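Nisin leader peptide-processing serine protease NisP (Lactococcus lactis subsp. lactis, PDB 4MZD) probably acts as a subtilisin-like serine endopeptidase of the cell wall that removes the leader peptide from the precursor of the lantibiotic nisin. Local coordinates at residues A[207-212]-A[222-227]; A[213-218]-A[267-272]; A[226-231]-A[277-282]; A[251-256]-A[300-305]. All coordinates share one frame; numbering follows the deposited sequence. Where two conformers were deposited one is given.

Contact 1: A[207-212]-A[222-227]; sequences QYLMIS and YQEYLN
Ile-211 turns CG1 into the space between its backbone N and carbonyl carbon (chi1 62°), which carries CD1 over the ring of Tyr-225, while Tyr-225 holds its own CG anti to the backbone N and presents one face of its ring to it. The result is a CH-pi contact: Ile-211 CD1 stands 4.3 Å from the Tyr-225 ring centroid, only 11° off the ring normal. The other branch, Ile-211 CG2, packs 3.7 Å from Tyr-225 CB, and Ile-211 CB lies 3.8 Å from Tyr-222 CD1 at an oblique angle to that ring. Leu-209 comes in at the edge of the Tyr-225 ring, its CD1 3.9 Å from Tyr-225 CB, and its CD2 lies against the Glu-224 side chain.

At the far end, Gln-207 NE2 donates to Glu-224 OE1 at 3.1 Å. The bond is bent (143°): OE1 lies out of the Gln-207 amide plane, and NE2 in turn meets it from above the carboxylate plane. Both groups have further partners: Ser-183 OG also bonds Glu-224 OE1, and Tyr-228 OH bonds Gln-207 OE1. In the subtilisin-like alpha/beta fold, the contact sets the first turns of helix 222-238 on the end of central strand 200-210. Apolar and CH-pi contacts thus make up the larger part of the interface, with one polar bond at its Gln-207 end, and the two bonds to OE1 would help stabilise a negative charge on Glu-224.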
loop_
_atom_site.group_PDB
_atom_site.type_symbol
_atom_site.label_atom_id
_atom_site.label_comp_id
_atom_site.label_asym_id
_atom_site.label_seq_id
_atom_site.Cartn_x
_atom_site.Cartn_y
_atom_site.Cartn_z
ATOM N N GLN A 207 -3.003 -7.964 7.194
ATOM C CA GLN A 207 -2.896 -9.042 8.164
ATOM C C GLN A 207 -3.498 -10.303 7.563
ATOM O O GLN A 207 -4.366 -10.237 6.681
ATOM C CB GLN A 207 -3.660 -8.697 9.444
ATOM C CG GLN A 207 -5.159 -8.611 9.216
ATOM C CD GLN A 207 -5.930 -7.998 10.374
ATOM O OE1 GLN A 207 -6.572 -6.972 10.211
ATOM N NE2 GLN A 207 -5.890 -8.633 11.533
ATOM N N TYR A 208 -3.062 -11.455 8.058
ATOM C CA TYR A 208 -3.672 -12.714 7.650
ATOM C C TYR A 208 -4.796 -13.095 8.604
ATOM O O TYR A 208 -4.629 -13.061 9.834
ATOM C CB TYR A 208 -2.634 -13.844 7.577
ATOM C CG TYR A 208 -1.506 -13.502 6.642
ATOM C CD1 TYR A 208 -1.733 -13.363 5.279
ATOM C CD2 TYR A 208 -0.228 -13.271 7.121
ATOM C CE1 TYR A 208 -0.716 -13.004 4.417
ATOM C CE2 TYR A 208 0.801 -12.915 6.263
ATOM C CZ TYR A 208 0.547 -12.786 4.913
ATOM O OH TYR A 208 1.552 -12.428 4.045
ATOM N N LEU A 209 -5.936 -13.456 8.024
ATOM C CA LEU A 209 -7.110 -13.877 8.781
ATOM C C LEU A 209 -7.457 -15.313 8.410
ATOM O O LEU A 209 -7.534 -15.643 7.225
ATOM C CB LEU A 209 -8.299 -12.977 8.443
ATOM C CG LEU A 209 -8.113 -11.480 8.714
ATOM C CD1 LEU A 209 -9.323 -10.703 8.236
ATOM C CD2 LEU A 209 -7.866 -11.217 10.191
ATOM N N MET A 210 -7.668 -16.161 9.415
ATOM C CA MET A 210 -8.184 -17.505 9.170
ATOM C C MET A 210 -9.679 -17.428 9.435
ATOM O O MET A 210 -10.103 -17.242 10.578
ATOM C CB MET A 210 -7.502 -18.536 10.077
ATOM C CG MET A 210 -7.694 -19.997 9.617
ATOM S SD MET A 210 -6.817 -21.303 10.609
ATOM C CE MET A 210 -7.900 -21.362 12.055
ATOM N N ILE A 211 -10.474 -17.538 8.375
ATOM C CA ILE A 211 -11.889 -17.181 8.457
ATOM C C ILE A 211 -12.822 -18.384 8.572
ATOM O O ILE A 211 -14.037 -18.221 8.640
ATOM C CB ILE A 211 -12.327 -16.267 7.289
ATOM C CG1 ILE A 211 -12.168 -16.970 5.937
ATOM C CG2 ILE A 211 -11.531 -14.982 7.316
ATOM C CD1 ILE A 211 -12.837 -16.232 4.783
ATOM N N SER A 212 -12.252 -19.585 8.586
ATOM C CA SER A 212 -12.998 -20.800 8.915
ATOM C C SER A 212 -12.075 -21.663 9.765
ATOM O O SER A 212 -10.946 -21.264 10.053
ATOM C CB SER A 212 -13.471 -21.533 7.653
ATOM O OG SER A 212 -12.393 -22.028 6.884
ATOM N N TYR A 222 -13.140 -14.629 11.591
ATOM C CA TYR A 222 -14.167 -14.191 10.655
ATOM C C TYR A 222 -14.779 -12.839 11.016
ATOM O O TYR A 222 -15.132 -12.069 10.127
ATOM C CB TYR A 222 -15.257 -15.256 10.513
ATOM C CG TYR A 222 -16.210 -15.051 9.350
ATOM C CD1 TYR A 222 -15.748 -14.704 8.082
ATOM C CD2 TYR A 222 -17.574 -15.238 9.518
ATOM C CE1 TYR A 222 -16.628 -14.542 7.016
ATOM C CE2 TYR A 222 -18.455 -15.076 8.469
ATOM C CZ TYR A 222 -17.984 -14.725 7.225
ATOM O OH TYR A 222 -18.892 -14.585 6.194
ATOM N N GLN A 223 -14.899 -12.528 12.304
ATOM C CA GLN A 223 -15.464 -11.235 12.679
ATOM C C GLN A 223 -14.631 -10.077 12.135
ATOM O O GLN A 223 -15.186 -9.106 11.628
ATOM C CB GLN A 223 -15.645 -11.100 14.193
ATOM C CG GLN A 223 -16.314 -9.787 14.605
ATOM C CD GLN A 223 -17.747 -9.671 14.113
ATOM O OE1 GLN A 223 -18.651 -10.279 14.678
ATOM N NE2 GLN A 223 -17.961 -8.892 13.061
ATOM N N GLU A 224 -13.307 -10.167 12.243
ATOM C CA GLU A 224 -12.458 -9.116 11.683
ATOM C C GLU A 224 -12.669 -9.004 10.179
ATOM O O GLU A 224 -12.725 -7.906 9.629
ATOM C CB GLU A 224 -10.979 -9.369 11.957
ATOM C CG GLU A 224 -10.537 -9.178 13.393
ATOM C CD GLU A 224 -9.025 -9.136 13.501
ATOM O OE1 GLU A 224 -8.431 -8.086 13.176
ATOM O OE2 GLU A 224 -8.420 -10.161 13.881
ATOM N N TYR A 225 -12.764 -10.152 9.513
ATOM C CA TYR A 225 -12.996 -10.175 8.078
ATOM C C TYR A 225 -14.293 -9.443 7.748
ATOM O O TYR A 225 -14.338 -8.614 6.836
ATOM C CB TYR A 225 -13.030 -11.623 7.591
ATOM C CG TYR A 225 -13.337 -11.826 6.127
ATOM C CD1 TYR A 225 -12.317 -11.907 5.188
ATOM C CD2 TYR A 225 -14.644 -11.985 5.685
ATOM C CE1 TYR A 225 -12.594 -12.121 3.851
ATOM C CE2 TYR A 225 -14.924 -12.192 4.352
ATOM C CZ TYR A 225 -13.898 -12.262 3.441
ATOM O OH TYR A 225 -14.177 -12.473 2.111
ATOM N N LEU A 226 -15.350 -9.741 8.499
ATOM C CA LEU A 226 -16.639 -9.091 8.276
ATOM C C LEU A 226 -16.585 -7.587 8.526
ATOM O O LEU A 226 -17.280 -6.812 7.870
ATOM C CB LEU A 226 -17.715 -9.721 9.156
ATOM C CG LEU A 226 -18.112 -11.140 8.771
ATOM C CD1 LEU A 226 -19.138 -11.638 9.766
ATOM C CD2 LEU A 226 -18.657 -11.200 7.348
ATOM N N ASN A 227 -15.774 -7.172 9.493
ATOM C CA ASN A 227 -15.614 -5.748 9.775
ATOM C C ASN A 227 -14.924 -5.011 8.626
ATOM O O ASN A 227 -15.314 -3.895 8.272
ATOM C CB ASN A 227 -14.873 -5.539 11.096
ATOM C CG ASN A 227 -15.685 -5.984 12.296
ATOM O OD1 ASN A 227 -16.900 -6.156 12.209
ATOM N ND2 ASN A 227 -15.015 -6.157 13.432
#

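Contact 2: A[213-218]-A[267-272]; sequences GSYDDG and RSIKVP
Strand 214-215 runs antiparallel to the 267-272 segment through a classic beta bulge, in which Lys-270 and Val-271 both face Ser-214. Ser-214 O accepts from both Lys-270 N and Val-271 N, each at 2.9 Å, while Ser-214 N returns a bond to Val-271 O. One residue on, Tyr-215 and Ile-269 form a non-hydrogen-bonded pair whose side chains diverge. Asp-216 N then reaches Ser-268 O at 3.0 Å, where the chain enters the type I turn from Tyr-215 to Gly-218.

Tyr-215 does most of the side-chain work. The extended arm of Arg-267 runs obliquely past its ring, with ring and guanidinium planes 47° apart; Tyr-215 CE1 is 3.6 Å from Arg-267 CD and also meets Ile-269 CG1 obliquely. Arg-267 NH1 donates to Tyr-215 OH at 2.8 Å, and the hydroxyl lies at the guanidinium edge, close to its plane. Asp-221 OD2 also bonds this hydroxyl, and Arg-267 is fixed further by bonds from NE to Asn-480 O and from NH2 to Tyr-208 O. The phenol and guanidinium are therefore held from several sides at the surface of the protease domain, where strand 214-215 meets the loop between helix 256-264 and strand 275-278.

At the exposed surface, the Lys-270 chain bends at its last two torsions and curls back over the turn, passing Ser-214 OG with its CD; the exact place of its ammonium group is doubtful. On the same face as Ser-214, Val-271 CB and CG2 both lie 3.6 Å from Ser-214 OG.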
loop_
_atom_site.group_PDB
_atom_site.type_symbol
_atom_site.label_atom_id
_atom_site.label_comp_id
_atom_site.label_asym_id
_atom_site.label_seq_id
_atom_site.Cartn_x
_atom_site.Cartn_y
_atom_site.Cartn_z
ATOM N N GLY A 213 -12.543 -22.834 10.185
ATOM C CA GLY A 213 -11.748 -23.646 11.082
ATOM C C GLY A 213 -11.686 -23.027 12.466
ATOM O O GLY A 213 -12.542 -22.222 12.841
ATOM N N SER A 214 -10.676 -23.405 13.238
ATOM C CA SER A 214 -10.581 -22.928 14.610
ATOM C C SER A 214 -9.164 -22.927 15.146
ATOM O O SER A 214 -8.348 -23.789 14.809
ATOM C CB SER A 214 -11.471 -23.764 15.532
ATOM O OG SER A 214 -11.066 -25.120 15.521
ATOM N N TYR A 215 -8.882 -21.938 15.983
ATOM C CA TYR A 215 -7.677 -21.946 16.790
ATOM C C TYR A 215 -7.941 -22.771 18.051
ATOM O O TYR A 215 -9.049 -23.273 18.256
ATOM C CB TYR A 215 -7.291 -20.523 17.165
ATOM C CG TYR A 215 -6.936 -19.653 15.981
ATOM C CD1 TYR A 215 -5.679 -19.720 15.406
ATOM C CD2 TYR A 215 -7.856 -18.760 15.447
ATOM C CE1 TYR A 215 -5.340 -18.927 14.334
ATOM C CE2 TYR A 215 -7.528 -17.959 14.367
ATOM C CZ TYR A 215 -6.261 -18.043 13.814
ATOM O OH TYR A 215 -5.882 -17.241 12.750
ATOM N N ASP A 216 -6.929 -22.910 18.901
ATOM C CA ASP A 216 -7.076 -23.690 20.126
ATOM C C ASP A 216 -8.247 -23.204 20.977
ATOM O O ASP A 216 -8.862 -23.990 21.696
ATOM C CB ASP A 216 -5.783 -23.677 20.949
ATOM C CG ASP A 216 -4.732 -24.626 20.401
ATOM O OD1 ASP A 216 -5.054 -25.418 19.490
ATOM O OD2 ASP A 216 -3.584 -24.592 20.896
ATOM N N ASP A 217 -8.561 -21.914 20.899
ATOM C CA ASP A 217 -9.632 -21.356 21.724
ATOM C C ASP A 217 -11.023 -21.581 21.132
ATOM O O ASP A 217 -12.021 -21.137 21.695
ATOM C CB ASP A 217 -9.399 -19.866 22.032
ATOM C CG ASP A 217 -9.510 -18.975 20.802
ATOM O OD1 ASP A 217 -9.902 -19.461 19.720
ATOM O OD2 ASP A 217 -9.208 -17.767 20.923
ATOM N N GLY A 218 -11.082 -22.266 19.994
ATOM C CA GLY A 218 -12.353 -22.627 19.388
ATOM C C GLY A 218 -12.911 -21.604 18.413
ATOM O O GLY A 218 -13.923 -21.860 17.756
ATOM N N ARG A 267 0.826 -18.819 15.508
ATOM C CA ARG A 267 -0.501 -18.961 16.094
ATOM C C ARG A 267 -0.738 -20.408 16.458
ATOM O O ARG A 267 -0.021 -21.291 15.993
ATOM C CB ARG A 267 -1.579 -18.521 15.102
ATOM C CG ARG A 267 -1.441 -17.091 14.638
ATOM C CD ARG A 267 -2.550 -16.696 13.687
ATOM N NE ARG A 267 -2.192 -15.446 13.031
ATOM C CZ ARG A 267 -2.925 -14.822 12.116
ATOM N NH1 ARG A 267 -4.100 -15.313 11.742
ATOM N NH2 ARG A 267 -2.466 -13.695 11.577
ATOM N N SER A 268 -1.761 -20.643 17.274
ATOM C CA SER A 268 -2.106 -21.987 17.717
ATOM C C SER A 268 -3.368 -22.476 17.009
ATOM O O SER A 268 -4.483 -22.165 17.423
ATOM C CB SER A 268 -2.309 -22.009 19.232
ATOM O OG SER A 268 -1.176 -21.481 19.905
ATOM N N ILE A 269 -3.181 -23.247 15.944
ATOM C CA ILE A 269 -4.286 -23.691 15.097
ATOM C C ILE A 269 -4.736 -25.108 15.447
ATOM O O ILE A 269 -3.915 -26.015 15.573
ATOM C CB ILE A 269 -3.893 -23.615 13.604
ATOM C CG1 ILE A 269 -3.607 -22.160 13.212
ATOM C CG2 ILE A 269 -4.976 -24.232 12.731
ATOM C CD1 ILE A 269 -3.030 -21.984 11.826
ATOM N N LYS A 270 -6.044 -25.289 15.610
ATOM C CA LYS A 270 -6.607 -26.583 15.981
ATOM C C LYS A 270 -7.184 -27.296 14.761
ATOM O O LYS A 270 -6.844 -28.451 14.483
ATOM C CB LYS A 270 -7.700 -26.405 17.035
ATOM C CG LYS A 270 -8.289 -27.722 17.519
ATOM C CD LYS A 270 -9.737 -27.582 17.968
ATOM C CE LYS A 270 -9.860 -26.824 19.280
ATOM N NZ LYS A 270 -9.606 -25.369 19.124
ATOM N N VAL A 271 -8.082 -26.614 14.058
ATOM C CA VAL A 271 -8.632 -27.111 12.805
ATOM C C VAL A 271 -8.344 -26.077 11.727
ATOM O O VAL A 271 -8.872 -24.965 11.778
ATOM C CB VAL A 271 -10.152 -27.339 12.901
ATOM C CG1 VAL A 271 -10.704 -27.836 11.568
ATOM C CG2 VAL A 271 -10.474 -28.330 14.012
ATOM N N PRO A 272 -7.486 -26.422 10.756
ATOM C CA PRO A 272 -7.136 -25.444 9.720
ATOM C C PRO A 272 -8.354 -25.014 8.918
ATOM O O PRO A 272 -9.210 -25.831 8.579
ATOM C CB PRO A 272 -6.165 -26.213 8.821
ATOM C CG PRO A 272 -5.624 -27.302 9.684
ATOM C CD PRO A 272 -6.744 -27.685 10.602
HETATM O O HOH W 1 -2.139 -25.698 18.219
#

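Contact 3: A[226-231]-A[277-282]; sequences LNYKSA and DAPSVF
Pro-279 CB sits over one face of the Tyr-228 ring in a CH-pi interaction, 4.3 Å from the centroid and 23° off the normal, offset toward the ring's rim. Pro-279 follows a cis peptide bond and starts the type I turn that runs to Phe-282.

Among the apolar contacts, Ala-278 CB, on the same side of the ring plane, comes obliquely at the CD1-CE1 rim, 4.1 Å from Tyr-228 CE1. Phe-282 meets the helix with the outer part of its ring: CE2 lies 3.5 Å from Tyr-228 CB, and CE1 lies 3.6 Å from Lys-229 CB. CG of Phe-282 stands anti to its carbonyl carbon (chi1 -66°), which directs the ring at the helix between these two residues. Lys-229 crosses it at about a right angle, lending only the start of its chain before its end leads away.

No hydrogen bond crosses between 226-231 and 277-282. Val-186 of helix 183-195 adds to the packing round Tyr-228, so the ring is enclosed in the layer between helix and central sheet of the subtilisin-like fold. With side chain meeting side chain through carbon alone, the adhesion of the two segments rests on shape and burial, while the phenol hydroxyl, the one polar atom of the buried Tyr-228 side chain, is satisfied by Gln-207, outside the two segments.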
loop_
_atom_site.group_PDB
_atom_site.type_symbol
_atom_site.label_atom_id
_atom_site.label_comp_id
_atom_site.label_asym_id
_atom_site.label_seq_id
_atom_site.Cartn_x
_atom_site.Cartn_y
_atom_site.Cartn_z
ATOM N N LEU A 226 -15.350 -9.741 8.499
ATOM C CA LEU A 226 -16.639 -9.091 8.276
ATOM C C LEU A 226 -16.585 -7.587 8.526
ATOM O O LEU A 226 -17.280 -6.812 7.870
ATOM C CB LEU A 226 -17.715 -9.721 9.156
ATOM C CG LEU A 226 -18.112 -11.140 8.771
ATOM C CD1 LEU A 226 -19.138 -11.638 9.766
ATOM C CD2 LEU A 226 -18.657 -11.200 7.348
ATOM N N ASN A 227 -15.774 -7.172 9.493
ATOM C CA ASN A 227 -15.614 -5.748 9.775
ATOM C C ASN A 227 -14.924 -5.011 8.626
ATOM O O ASN A 227 -15.314 -3.895 8.272
ATOM C CB ASN A 227 -14.873 -5.539 11.096
ATOM C CG ASN A 227 -15.685 -5.984 12.296
ATOM O OD1 ASN A 227 -16.900 -6.156 12.209
ATOM N ND2 ASN A 227 -15.015 -6.157 13.432
ATOM N N TYR A 228 -13.906 -5.633 8.038
ATOM C CA TYR A 228 -13.306 -5.085 6.828
ATOM C C TYR A 228 -14.332 -5.054 5.711
ATOM O O TYR A 228 -14.428 -4.071 4.976
ATOM C CB TYR A 228 -12.135 -5.922 6.339
ATOM C CG TYR A 228 -10.803 -5.646 6.980
ATOM C CD1 TYR A 228 -10.103 -6.663 7.609
ATOM C CD2 TYR A 228 -10.221 -4.386 6.922
ATOM C CE1 TYR A 228 -8.869 -6.437 8.181
ATOM C CE2 TYR A 228 -8.983 -4.147 7.492
ATOM C CZ TYR A 228 -8.312 -5.176 8.118
ATOM O OH TYR A 228 -7.080 -4.920 8.685
ATOM N N LYS A 229 -15.077 -6.148 5.555
ATOM C CA LYS A 229 -16.026 -6.223 4.454
ATOM C C LYS A 229 -17.034 -5.082 4.534
ATOM O O LYS A 229 -17.347 -4.450 3.531
ATOM C CB LYS A 229 -16.748 -7.568 4.433
ATOM C CG LYS A 229 -17.533 -7.789 3.151
ATOM C CD LYS A 229 -18.609 -8.837 3.323
ATOM C CE LYS A 229 -18.021 -10.193 3.606
ATOM N NZ LYS A 229 -19.104 -11.207 3.508
ATOM N N SER A 230 -17.538 -4.823 5.734
ATOM C CA SER A 230 -18.504 -3.753 5.928
ATOM C C SER A 230 -17.911 -2.388 5.566
ATOM O O SER A 230 -18.564 -1.563 4.926
ATOM C CB SER A 230 -18.994 -3.750 7.376
ATOM O OG SER A 230 -19.973 -2.752 7.574
ATOM N N ALA A 231 -16.671 -2.152 5.979
ATOM C CA ALA A 231 -16.021 -0.880 5.690
ATOM C C ALA A 231 -15.776 -0.704 4.193
ATOM O O ALA A 231 -15.979 0.384 3.637
ATOM C CB ALA A 231 -14.717 -0.753 6.475
ATOM N N ASP A 277 -5.356 -12.905 2.966
ATOM C CA ASP A 277 -4.498 -11.734 3.135
ATOM C C ASP A 277 -5.455 -10.543 3.040
ATOM O O ASP A 277 -5.991 -10.254 1.969
ATOM C CB ASP A 277 -3.459 -11.749 1.997
ATOM C CG ASP A 277 -2.324 -10.751 2.182
ATOM O OD1 ASP A 277 -2.456 -9.834 3.020
ATOM O OD2 ASP A 277 -1.309 -10.879 1.453
ATOM N N ALA A 278 -5.725 -9.904 4.177
ATOM C CA ALA A 278 -6.740 -8.850 4.270
ATOM C C ALA A 278 -6.133 -7.465 4.532
ATOM O O ALA A 278 -5.192 -7.342 5.311
ATOM C CB ALA A 278 -7.732 -9.197 5.369
ATOM N N PRO A 279 -6.713 -6.403 3.940
ATOM C CA PRO A 279 -7.959 -6.388 3.154
ATOM C C PRO A 279 -7.807 -6.591 1.642
ATOM O O PRO A 279 -8.775 -6.380 0.914
ATOM C CB PRO A 279 -8.509 -4.987 3.429
ATOM C CG PRO A 279 -7.268 -4.151 3.590
ATOM C CD PRO A 279 -6.293 -5.041 4.321
ATOM N N SER A 280 -6.645 -7.022 1.170
ATOM C CA SER A 280 -6.456 -7.168 -0.274
ATOM C C SER A 280 -7.327 -8.264 -0.903
ATOM O O SER A 280 -7.570 -8.234 -2.105
ATOM C CB SER A 280 -4.983 -7.399 -0.624
ATOM O OG SER A 280 -4.543 -8.666 -0.176
ATOM N N VAL A 281 -7.796 -9.214 -0.097
ATOM C CA VAL A 281 -8.569 -10.345 -0.597
ATOM C C VAL A 281 -9.906 -9.955 -1.223
ATOM O O VAL A 281 -10.400 -10.647 -2.112
ATOM C CB VAL A 281 -8.817 -11.369 0.533
ATOM C CG1 VAL A 281 -9.620 -10.735 1.663
ATOM C CG2 VAL A 281 -9.513 -12.618 -0.006
ATOM N N PHE A 282 -10.504 -8.864 -0.763
ATOM C CA PHE A 282 -11.868 -8.557 -1.173
ATOM C C PHE A 282 -11.972 -8.275 -2.663
ATOM O O PHE A 282 -11.119 -7.607 -3.242
ATOM C CB PHE A 282 -12.439 -7.411 -0.341
ATOM C CG PHE A 282 -12.609 -7.765 1.103
ATOM C CD1 PHE A 282 -13.676 -8.545 1.515
ATOM C CD2 PHE A 282 -11.679 -7.364 2.048
ATOM C CE1 PHE A 282 -13.819 -8.901 2.843
ATOM C CE2 PHE A 282 -11.818 -7.723 3.376
ATOM C CZ PHE A 282 -12.894 -8.495 3.772
#

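Contact 4: A[251-256]-A[300-305]; sequences LNIQDN and FSNIGA
Two loops that follow parallel strands of the subtilisin-like central sheet, 241-245 and 286-291, meet here through a single backbone bridge between Asn-252 and Ile-303. Ile-303 N donates to Leu-251 O at 2.9 Å and Ile-253 N to Ile-303 O at 3.0 Å, the latter nearly along the C=O axis. Asn-302 adds a side-chain bond beside the bridge: OD1 accepts from Leu-251 N at 2.9 Å, the donor standing 53° above the amide carbonyl plane although the N-H itself points almost straight at it (167°). Asp-249 N is a second donor to OD1, and Asn-302 ND2 bonds Tyr-208 OH and Asp-277 OD2, so the buried amide is held at both ends.

Leu-251 lies alongside Asn-302, pointing the same way. Ile-253 places CG1 between its backbone N and carbonyl carbon (chi1 63°), bringing it to 3.4 Å from Ile-303 O; Ile-253 and Asn-302 cross at about a right angle, with Ile-253 CG2 near Asn-302 ND2. Asn-252 forms an Asx turn at the start of the type I turn that leads to Asp-255, the N-cap of helix 256-264. In the Asx turn, Asn-252 OD1 accepts from Gln-254 N at 3.0 Å, in the carbonyl plane.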
loop_
_atom_site.group_PDB
_atom_site.type_symbol
_atom_site.label_atom_id
_atom_site.label_comp_id
_atom_site.label_asym_id
_atom_site.label_seq_id
_atom_site.Cartn_x
_atom_site.Cartn_y
_atom_site.Cartn_z
ATOM N N LEU A 251 4.240 -15.775 -0.092
ATOM C CA LEU A 251 3.147 -16.747 -0.083
ATOM C C LEU A 251 2.271 -16.637 -1.315
ATOM O O LEU A 251 1.831 -15.544 -1.673
ATOM C CB LEU A 251 2.257 -16.552 1.147
ATOM C CG LEU A 251 2.915 -16.719 2.514
ATOM C CD1 LEU A 251 2.014 -16.218 3.634
ATOM C CD2 LEU A 251 3.297 -18.176 2.739
ATOM N N ASN A 252 1.991 -17.768 -1.960
ATOM C CA ASN A 252 0.920 -17.776 -2.944
ATOM C C ASN A 252 -0.395 -17.867 -2.193
ATOM O O ASN A 252 -0.668 -18.861 -1.524
ATOM C CB ASN A 252 1.050 -18.920 -3.946
ATOM C CG ASN A 252 0.090 -18.767 -5.104
ATOM O OD1 ASN A 252 -1.110 -18.570 -4.904
ATOM N ND2 ASN A 252 0.616 -18.819 -6.325
ATOM N N ILE A 253 -1.205 -16.823 -2.289
ATOM C CA ILE A 253 -2.381 -16.724 -1.439
ATOM C C ILE A 253 -3.444 -17.764 -1.777
ATOM O O ILE A 253 -4.381 -17.965 -1.009
ATOM C CB ILE A 253 -2.964 -15.295 -1.443
ATOM C CG1 ILE A 253 -3.439 -14.908 -2.847
ATOM C CG2 ILE A 253 -1.926 -14.308 -0.926
ATOM C CD1 ILE A 253 -4.864 -15.305 -3.154
ATOM N N GLN A 254 -3.291 -18.433 -2.916
ATOM C CA GLN A 254 -4.222 -19.487 -3.306
ATOM C C GLN A 254 -3.804 -20.851 -2.774
ATOM O O GLN A 254 -4.566 -21.810 -2.860
ATOM C CB GLN A 254 -4.364 -19.545 -4.827
ATOM C CG GLN A 254 -5.184 -18.404 -5.404
ATOM C CD GLN A 254 -5.688 -18.705 -6.796
ATOM O OE1 GLN A 254 -4.941 -18.624 -7.769
ATOM N NE2 GLN A 254 -6.962 -19.070 -6.900
ATOM N N ASP A 255 -2.596 -20.940 -2.230
ATOM C CA ASP A 255 -2.084 -22.198 -1.700
ATOM C C ASP A 255 -2.367 -22.228 -0.208
ATOM O O ASP A 255 -1.545 -21.802 0.604
ATOM C CB ASP A 255 -0.583 -22.325 -1.972
ATOM C CG ASP A 255 -0.017 -23.669 -1.535
ATOM O OD1 ASP A 255 -0.678 -24.382 -0.754
ATOM O OD2 ASP A 255 1.104 -24.003 -1.966
ATOM N N ASN A 256 -3.548 -22.709 0.159
ATOM C CA ASN A 256 -3.971 -22.595 1.544
ATOM C C ASN A 256 -3.096 -23.352 2.533
ATOM O O ASN A 256 -2.860 -22.868 3.637
ATOM C CB ASN A 256 -5.443 -22.970 1.731
ATOM C CG ASN A 256 -6.039 -22.320 2.958
ATOM O OD1 ASN A 256 -6.195 -21.104 3.005
ATOM N ND2 ASN A 256 -6.356 -23.120 3.966
ATOM N N PHE A 300 10.323 -11.340 -2.047
ATOM C CA PHE A 300 9.502 -11.283 -0.838
ATOM C C PHE A 300 7.993 -11.231 -1.099
ATOM O O PHE A 300 7.210 -11.408 -0.169
ATOM C CB PHE A 300 9.879 -10.071 0.024
ATOM C CG PHE A 300 9.866 -8.769 -0.730
ATOM C CD1 PHE A 300 8.669 -8.153 -1.075
ATOM C CD2 PHE A 300 11.057 -8.162 -1.108
ATOM C CE1 PHE A 300 8.658 -6.967 -1.785
ATOM C CE2 PHE A 300 11.051 -6.972 -1.817
ATOM C CZ PHE A 300 9.857 -6.382 -2.163
ATOM N N SER A 301 7.568 -10.939 -2.325
ATOM C CA SER A 301 6.154 -10.638 -2.542
ATOM C C SER A 301 5.262 -11.868 -2.493
ATOM O O SER A 301 5.588 -12.917 -3.058
ATOM C CB SER A 301 5.943 -9.936 -3.879
ATOM O OG SER A 301 4.577 -9.573 -4.041
ATOM N N ASN A 302 4.119 -11.734 -1.833
ATOM C CA ASN A 302 3.070 -12.711 -2.021
ATOM C C ASN A 302 2.618 -12.676 -3.477
ATOM O O ASN A 302 2.847 -11.698 -4.205
ATOM C CB ASN A 302 1.888 -12.413 -1.107
ATOM C CG ASN A 302 2.159 -12.742 0.351
ATOM O OD1 ASN A 302 3.259 -13.148 0.734
ATOM N ND2 ASN A 302 1.137 -12.576 1.176
ATOM N N ILE A 303 1.968 -13.752 -3.893
ATOM C CA ILE A 303 1.529 -13.906 -5.266
ATOM C C ILE A 303 0.022 -14.110 -5.284
ATOM O O ILE A 303 -0.501 -14.967 -4.570
ATOM C CB ILE A 303 2.217 -15.119 -5.946
ATOM C CG1 ILE A 303 3.744 -15.036 -5.816
ATOM C CG2 ILE A 303 1.783 -15.245 -7.403
ATOM C CD1 ILE A 303 4.302 -15.787 -4.620
ATOM N N GLY A 304 -0.670 -13.310 -6.089
ATOM C CA GLY A 304 -2.102 -13.459 -6.277
ATOM C C GLY A 304 -2.447 -13.420 -7.753
ATOM O O GLY A 304 -1.981 -12.541 -8.477
ATOM N N ALA A 305 -3.261 -14.369 -8.207
ATOM C CA ALA A 305 -3.604 -14.453 -9.622
ATOM C C ALA A 305 -4.376 -13.228 -10.104
ATOM O O ALA A 305 -4.288 -12.849 -11.273
ATOM C CB ALA A 305 -4.398 -15.725 -9.904
#

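Overall arrangement
Strand 200-210 connects most of this region: contact 1 puts the start of helix 222-238 on its end, and contact 3, about 8 Å away centre to centre, continues along the same helix onto neighbouring strand 275-278. Tyr-208 of strand 200-210 ties contact 1 to contact 2 through its carbonyl and to contact 4 through its hydroxyl. Asn-302 of contact 4 also bonds Asp-277 of contact 3, although the centres of contacts 3 and 4 are about 17 Å apart. Contact 2 is the outlying surface member. Of the predicted charge-relay residues, Asp-100 lies about 11 Å from Pro-279 and Ser-353 about 11 Å from Ser-301, side chain to side chain.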